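Local coordinates for IPT/TIG domain-containing protein BACOVA_02650 (Bacteroides ovatus, PDB 5E7H) that binds polysaccharide at the cell surface and probably captures xyloglucan before its transport into the periplasm for degradation, at residues T232-Y237 with D253-V258. Numbering follows the deposited sequence.
Sequences THIGVY and DNFRIV. With NA (sodium ion), chain I.
Ile234 and Phe255 face each other from strands of two different sheets, their CA atoms 9.8 Å apart. No hydrogen bond joins the two segments. Ile234, Val236 and Phe255 point their CB atoms toward the opposite strand. Val236 CG2 lies 3.9 Å from Phe255 CZ, meeting the ring obliquely at its far end. Ile234 has CG1 anti to the backbone N (chi1 179°). Its CD1 stretches inward and stops 4.4 Å from Phe255 CD1. Ile90 of strand 89-91 packs on both Ile234 and Phe255.

This is the buried core of a beta-sandwich in the xyloglucan-binding domain, with strand 233-240 in one sheet and strand 246-259 in the other.

His233 and Tyr237 alternate away from this core. His233 NE2 and Tyr237 OH share a 3.0 Å hydrogen bond across Gly235, on the outer face of their sheet. In the other strand, the left-handed backbone of Asn254 (phi 55°, psi 51°) interrupts the alternation, and Asp253 as well as Asn254 turns from the core. Asp253 grips a sodium ion with OD1 at 2.6 Å and OD2 at 2.5 Å. The backbone oxygens of Asn92, Asn119 and Thr121 and a water complete the site. That water donates a hydrogen bond to Asn254 OD1. Arg256 NH1 curls back to Asn254 O (2.8 Å), while its NH2 forms a salt bridge with Glu165.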
loop_
_atom_site.group_PDB
_atom_site.type_symbol
_atom_site.label_atom_id
_atom_site.label_comp_id
_atom_site.label_asym_id
_atom_site.label_seq_id
_atom_site.Cartn_x
_atom_site.Cartn_y
_atom_site.Cartn_z
ATOM N N THR A 232 -1.755 8.057 19.105
ATOM C CA THR A 232 -1.239 8.002 17.741
ATOM C C THR A 232 -0.449 6.730 17.454
ATOM O O THR A 232 0.199 6.630 16.421
ATOM C CB THR A 232 -0.381 9.219 17.420
ATOM O OG1 THR A 232 0.515 9.466 18.487
ATOM C CG2 THR A 232 -1.267 10.457 17.244
ATOM N N HIS A 233 -0.564 5.728 18.324
ATOM C CA HIS A 233 0.109 4.451 18.079
ATOM C C HIS A 233 -0.358 3.731 16.828
ATOM O O HIS A 233 -1.543 3.500 16.629
ATOM C CB HIS A 233 -0.098 3.530 19.278
ATOM C CG HIS A 233 0.330 2.118 19.050
ATOM N ND1 HIS A 233 -0.538 1.052 19.141
ATOM C CD2 HIS A 233 1.547 1.590 18.776
ATOM C CE1 HIS A 233 0.123 -0.069 18.928
ATOM N NE2 HIS A 233 1.390 0.230 18.698
ATOM N N ILE A 234 0.614 3.338 16.002
ATOM C CA ILE A 234 0.425 2.261 15.031
ATOM C C ILE A 234 1.645 1.375 15.191
ATOM O O ILE A 234 2.769 1.872 15.274
ATOM C CB ILE A 234 0.246 2.773 13.575
ATOM C CG1 ILE A 234 0.077 1.605 12.614
ATOM C CG2 ILE A 234 1.419 3.664 13.155
ATOM C CD1 ILE A 234 -0.298 2.018 11.201
ATOM N N GLY A 235 1.416 0.066 15.220
ATOM C CA GLY A 235 2.494 -0.892 15.442
ATOM C C GLY A 235 2.424 -2.006 14.424
ATOM O O GLY A 235 1.343 -2.485 14.084
ATOM N N VAL A 236 3.588 -2.396 13.920
ATOM C CA VAL A 236 3.740 -3.525 13.002
ATOM C C VAL A 236 4.705 -4.508 13.668
ATOM O O VAL A 236 5.846 -4.164 13.979
ATOM C CB VAL A 236 4.267 -3.077 11.626
ATOM C CG1 VAL A 236 4.518 -4.267 10.704
ATOM C CG2 VAL A 236 3.289 -2.081 10.977
ATOM N N TYR A 237 4.241 -5.725 13.921
ATOM C CA TYR A 237 5.005 -6.680 14.731
ATOM C C TYR A 237 5.126 -8.002 13.998
ATOM O O TYR A 237 4.123 -8.569 13.579
ATOM C CB TYR A 237 4.343 -6.935 16.089
ATOM C CG TYR A 237 3.969 -5.704 16.875
ATOM C CD1 TYR A 237 2.802 -5.002 16.575
ATOM C CD2 TYR A 237 4.755 -5.258 17.929
ATOM C CE1 TYR A 237 2.445 -3.899 17.289
ATOM C CE2 TYR A 237 4.408 -4.139 18.647
ATOM C CZ TYR A 237 3.244 -3.467 18.323
ATOM O OH TYR A 237 2.882 -2.342 19.035
ATOM N N ASP A 253 5.777 0.670 3.256
ATOM C CA ASP A 253 5.771 2.138 3.181
ATOM C C ASP A 253 4.360 2.664 2.952
ATOM O O ASP A 253 3.454 1.934 2.545
ATOM C CB ASP A 253 6.696 2.617 2.059
ATOM C CG ASP A 253 7.242 4.009 2.268
ATOM O OD1 ASP A 253 6.928 4.704 3.245
ATOM O OD2 ASP A 253 8.043 4.435 1.399
ATOM N N ASN A 254 4.198 3.954 3.220
ATOM C CA ASN A 254 2.999 4.722 2.839
ATOM C C ASN A 254 1.708 4.103 3.350
ATOM O O ASN A 254 0.731 3.909 2.622
ATOM C CB ASN A 254 2.946 4.917 1.328
ATOM C CG ASN A 254 3.915 5.967 0.878
ATOM O OD1 ASN A 254 4.111 6.981 1.560
ATOM N ND2 ASN A 254 4.537 5.742 -0.261
ATOM N N PHE A 255 1.686 3.822 4.641
ATOM C CA PHE A 255 0.439 3.451 5.277
ATOM C C PHE A 255 -0.543 4.600 5.113
ATOM O O PHE A 255 -0.178 5.767 5.302
ATOM C CB PHE A 255 0.635 3.142 6.773
ATOM C CG PHE A 255 1.483 1.923 7.041
ATOM C CD1 PHE A 255 0.894 0.674 7.191
ATOM C CD2 PHE A 255 2.872 2.030 7.145
ATOM C CE1 PHE A 255 1.677 -0.456 7.429
ATOM C CE2 PHE A 255 3.658 0.899 7.373
ATOM C CZ PHE A 255 3.051 -0.336 7.511
ATOM N N ARG A 256 -1.794 4.265 4.782
ATOM C CA ARG A 256 -2.803 5.259 4.448
ATOM C C ARG A 256 -4.179 4.693 4.744
ATOM O O ARG A 256 -4.414 3.487 4.623
ATOM C CB ARG A 256 -2.661 5.681 2.970
ATOM C CG ARG A 256 -2.704 4.528 1.969
ATOM C CD ARG A 256 -2.047 4.938 0.642
ATOM N NE ARG A 256 -2.062 3.880 -0.372
ATOM C CZ ARG A 256 -1.054 3.074 -0.677
ATOM N NH1 ARG A 256 0.093 3.102 -0.023
ATOM N NH2 ARG A 256 -1.215 2.208 -1.675
ATOM N N ILE A 257 -5.086 5.571 5.149
ATOM C CA ILE A 257 -6.469 5.205 5.413
ATOM C C ILE A 257 -7.316 5.873 4.361
ATOM O O ILE A 257 -7.281 7.096 4.223
ATOM C CB ILE A 257 -6.939 5.629 6.829
ATOM C CG1 ILE A 257 -6.130 4.883 7.887
ATOM C CG2 ILE A 257 -8.427 5.367 6.989
ATOM C CD1 ILE A 257 -6.381 5.346 9.310
ATOM N N VAL A 258 -8.058 5.067 3.598
ATOM C CA VAL A 258 -8.870 5.572 2.491
ATOM C C VAL A 258 -10.275 5.008 2.541
ATOM O O VAL A 258 -10.534 4.037 3.251
ATOM C CB VAL A 258 -8.231 5.230 1.121
ATOM C CG1 VAL A 258 -6.856 5.850 0.988
ATOM C CG2 VAL A 258 -8.122 3.735 0.930
HETATM NA NA NA I . 8.606 6.598 2.479
HETATM O O HOH W 1 6.800 7.691 0.926
#